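Fatty Acyl-Adenylate Ligase (PDB 3PBK) belongs to the AMP-binding enzyme family of the ANL clan and holds 5'-O-[(S)-(dodecanoyloxy)(hydroxy)phosphoryl]adenosine in its ligand pocket. Local coordinates at residues F19-D27 / R171-Y179. Sequence-based numbering, arbitrary orientation.
Sequences FPTLVDALD and RPVPNDIAY
A salt bridge between Asp24 and Arg171 ties helix 22-29 to the loop entering strand 177-181, with Asp27 as a doubtful third member of the network. Arg171 NH1 donates to Asp24 OD1 at 2.7 Å, with an N-H...O angle of 138°. It meets the syn side of the carboxylate, 26° out of its plane; the two flat groups are inclined at 58°, so carboxylate and guanidinium are not coplanar. Asp27 lies near the guanidinium edge on the NH2 side, although the modelled separation is too short to trust; Asp27 OD1 forms a salt bridge with Lys55 NZ and a hydrogen bond with Tyr95 OH.

In this member of the AMP-binding enzyme family, the strand's partner is 193-196, and both Ala178 and Tyr179 face Ile195 in a classic beta bulge. Before it, a type I turn spans Val173 to Asp176, closed by Asp176 N to Val173 O at 3.0 Å. Apolar packing accompanies the charges: Val23 CG2, anti to its carbonyl carbon, rests 3.7 Å from Pro172 CG, and Leu22 CD1 reaches Ala178 CB at 4.1 Å. Thr21 occupies the N-cap position, but its side chain makes no capping bond; OG1 instead gives a weak 3.4 Å hydrogen bond to Pro172 O, while CG2 packs 4.0 Å from Pro172 CB.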
loop_
_atom_site.group_PDB
_atom_site.type_symbol
_atom_site.label_atom_id
_atom_site.label_comp_id
_atom_site.label_asym_id
_atom_site.label_seq_id
_atom_site.Cartn_x
_atom_site.Cartn_y
_atom_site.Cartn_z
ATOM N N PHE A 19 -20.576 -1.452 12.076
ATOM C CA PHE A 19 -20.808 -2.862 12.381
ATOM C C PHE A 19 -19.692 -3.586 13.120
ATOM O O PHE A 19 -18.523 -3.185 13.067
ATOM C CB PHE A 19 -21.140 -3.607 11.095
ATOM C CG PHE A 19 -21.990 -2.815 10.173
ATOM C CD1 PHE A 19 -23.367 -2.898 10.245
ATOM C CD2 PHE A 19 -21.413 -1.954 9.261
ATOM C CE1 PHE A 19 -24.154 -2.160 9.410
ATOM C CE2 PHE A 19 -22.190 -1.214 8.425
ATOM C CZ PHE A 19 -23.569 -1.313 8.500
ATOM N N PRO A 20 -20.069 -4.671 13.812
ATOM C CA PRO A 20 -19.186 -5.575 14.553
ATOM C C PRO A 20 -18.326 -6.424 13.626
ATOM O O PRO A 20 -17.165 -6.697 13.928
ATOM C CB PRO A 20 -20.167 -6.494 15.293
ATOM C CG PRO A 20 -21.505 -5.815 15.203
ATOM C CD PRO A 20 -21.485 -5.056 13.940
ATOM N N THR A 21 -18.901 -6.823 12.500
ATOM C CA THR A 21 -18.338 -7.877 11.679
ATOM C C THR A 21 -18.523 -7.547 10.220
ATOM O O THR A 21 -19.529 -6.953 9.856
ATOM C CB THR A 21 -19.069 -9.186 11.967
ATOM O OG1 THR A 21 -18.407 -9.875 13.038
ATOM C CG2 THR A 21 -19.117 -10.067 10.735
ATOM N N LEU A 22 -17.562 -7.931 9.381
ATOM C CA LEU A 22 -17.633 -7.646 7.938
ATOM C C LEU A 22 -18.895 -8.207 7.301
ATOM O O LEU A 22 -19.442 -7.630 6.367
ATOM C CB LEU A 22 -16.402 -8.193 7.203
ATOM C CG LEU A 22 -15.147 -7.320 7.169
ATOM C CD1 LEU A 22 -13.926 -8.148 6.819
ATOM C CD2 LEU A 22 -15.323 -6.191 6.196
ATOM N N VAL A 23 -19.347 -9.345 7.807
ATOM C CA VAL A 23 -20.577 -9.944 7.327
ATOM C C VAL A 23 -21.770 -9.067 7.714
ATOM O O VAL A 23 -22.642 -8.792 6.888
ATOM C CB VAL A 23 -20.742 -11.375 7.850
ATOM C CG1 VAL A 23 -22.191 -11.836 7.693
ATOM C CG2 VAL A 23 -19.777 -12.304 7.125
ATOM N N ASP A 24 -21.804 -8.608 8.960
ATOM C CA ASP A 24 -22.775 -7.592 9.332
ATOM C C ASP A 24 -22.704 -6.431 8.354
ATOM O O ASP A 24 -23.702 -6.034 7.772
ATOM C CB ASP A 24 -22.503 -7.085 10.741
ATOM C CG ASP A 24 -22.837 -8.109 11.796
ATOM O OD1 ASP A 24 -23.873 -8.791 11.642
ATOM O OD2 ASP A 24 -22.070 -8.234 12.779
ATOM N N ALA A 25 -21.513 -5.887 8.172
ATOM C CA ALA A 25 -21.338 -4.770 7.263
ATOM C C ALA A 25 -22.008 -5.041 5.910
ATOM O O ALA A 25 -22.857 -4.269 5.467
ATOM C CB ALA A 25 -19.858 -4.450 7.091
ATOM N N LEU A 26 -21.644 -6.138 5.261
ATOM C CA LEU A 26 -22.165 -6.425 3.935
ATOM C C LEU A 26 -23.665 -6.706 3.952
ATOM O O LEU A 26 -24.370 -6.407 2.989
ATOM C CB LEU A 26 -21.417 -7.600 3.305
ATOM C CG LEU A 26 -22.019 -8.177 2.021
ATOM C CD1 LEU A 26 -22.210 -7.082 0.997
ATOM C CD2 LEU A 26 -21.143 -9.271 1.470
ATOM N N ASP A 27 -24.145 -7.301 5.038
ATOM C CA ASP A 27 -25.561 -7.599 5.168
ATOM C C ASP A 27 -26.361 -6.325 5.024
ATOM O O ASP A 27 -27.409 -6.306 4.382
ATOM C CB ASP A 27 -25.854 -8.226 6.525
ATOM C CG ASP A 27 -25.859 -9.735 6.478
ATOM O OD1 ASP A 27 -25.603 -10.305 5.392
ATOM O OD2 ASP A 27 -26.133 -10.354 7.525
ATOM N N ARG A 171 -22.901 -17.226 12.133
ATOM C CA ARG A 171 -22.556 -15.811 12.070
ATOM C C ARG A 171 -21.200 -15.562 12.742
ATOM O O ARG A 171 -20.944 -16.056 13.837
ATOM C CB ARG A 171 -23.651 -15.007 12.768
ATOM C CG ARG A 171 -24.040 -13.736 12.072
ATOM C CD ARG A 171 -24.847 -14.004 10.796
ATOM N NE ARG A 171 -24.878 -12.842 9.903
ATOM C CZ ARG A 171 -24.881 -11.575 10.316
ATOM N NH1 ARG A 171 -24.889 -11.281 11.620
ATOM N NH2 ARG A 171 -24.892 -10.593 9.425
ATOM N N PRO A 172 -20.315 -14.802 12.084
ATOM C CA PRO A 172 -18.984 -14.564 12.656
ATOM C C PRO A 172 -19.041 -13.597 13.840
ATOM O O PRO A 172 -19.949 -12.754 13.884
ATOM C CB PRO A 172 -18.211 -13.925 11.496
ATOM C CG PRO A 172 -19.043 -14.160 10.274
ATOM C CD PRO A 172 -20.455 -14.212 10.745
ATOM N N VAL A 173 -18.099 -13.721 14.779
ATOM C CA VAL A 173 -18.004 -12.777 15.905
ATOM C C VAL A 173 -16.743 -11.904 15.803
ATOM O O VAL A 173 -15.760 -12.285 15.152
ATOM C CB VAL A 173 -18.032 -13.473 17.300
ATOM C CG1 VAL A 173 -18.353 -14.955 17.171
ATOM C CG2 VAL A 173 -16.705 -13.264 18.041
ATOM N N PRO A 174 -16.772 -10.727 16.455
ATOM C CA PRO A 174 -15.708 -9.725 16.381
ATOM C C PRO A 174 -14.284 -10.263 16.476
ATOM O O PRO A 174 -13.433 -9.800 15.730
ATOM C CB PRO A 174 -16.017 -8.824 17.568
ATOM C CG PRO A 174 -17.485 -8.844 17.632
ATOM C CD PRO A 174 -17.900 -10.241 17.265
ATOM N N ASN A 175 -14.017 -11.212 17.362
ATOM C CA ASN A 175 -12.636 -11.621 17.577
ATOM C C ASN A 175 -12.122 -12.700 16.658
ATOM O O ASN A 175 -10.983 -13.138 16.793
ATOM C CB ASN A 175 -12.392 -11.982 19.034
ATOM C CG ASN A 175 -12.165 -10.760 19.880
ATOM O OD1 ASN A 175 -12.384 -10.777 21.088
ATOM N ND2 ASN A 175 -11.728 -9.668 19.236
ATOM N N ASP A 176 -12.959 -13.110 15.714
ATOM C CA ASP A 176 -12.535 -14.052 14.690
ATOM C C ASP A 176 -11.509 -13.401 13.766
ATOM O O ASP A 176 -11.480 -12.179 13.607
ATOM C CB ASP A 176 -13.733 -14.552 13.878
ATOM C CG ASP A 176 -14.539 -15.616 14.614
ATOM O OD1 ASP A 176 -14.035 -16.156 15.624
ATOM O OD2 ASP A 176 -15.678 -15.915 14.180
ATOM N N ILE A 177 -10.652 -14.223 13.172
ATOM C CA ILE A 177 -9.735 -13.753 12.148
ATOM C C ILE A 177 -10.485 -13.605 10.812
ATOM O O ILE A 177 -11.156 -14.541 10.355
ATOM C CB ILE A 177 -8.537 -14.709 12.013
ATOM C CG1 ILE A 177 -7.739 -14.729 13.327
ATOM C CG2 ILE A 177 -7.682 -14.319 10.817
ATOM C CD1 ILE A 177 -6.438 -15.527 13.293
ATOM N N ALA A 178 -10.395 -12.426 10.205
ATOM C CA ALA A 178 -11.093 -12.160 8.954
ATOM C C ALA A 178 -10.208 -12.526 7.779
ATOM O O ALA A 178 -10.657 -13.147 6.822
ATOM C CB ALA A 178 -11.497 -10.711 8.870
ATOM N N TYR A 179 -8.940 -12.152 7.861
ATOM C CA TYR A 179 -8.032 -12.354 6.747
ATOM C C TYR A 179 -6.583 -12.125 7.181
ATOM O O TYR A 179 -6.332 -11.589 8.257
ATOM C CB TYR A 179 -8.405 -11.417 5.586
ATOM C CG TYR A 179 -8.068 -9.973 5.855
ATOM C CD1 TYR A 179 -9.019 -9.100 6.370
ATOM C CD2 TYR A 179 -6.790 -9.485 5.614
ATOM C CE1 TYR A 179 -8.712 -7.773 6.636
ATOM C CE2 TYR A 179 -6.466 -8.162 5.875
ATOM C CZ TYR A 179 -7.433 -7.307 6.389
ATOM O OH TYR A 179 -7.107 -5.988 6.648
#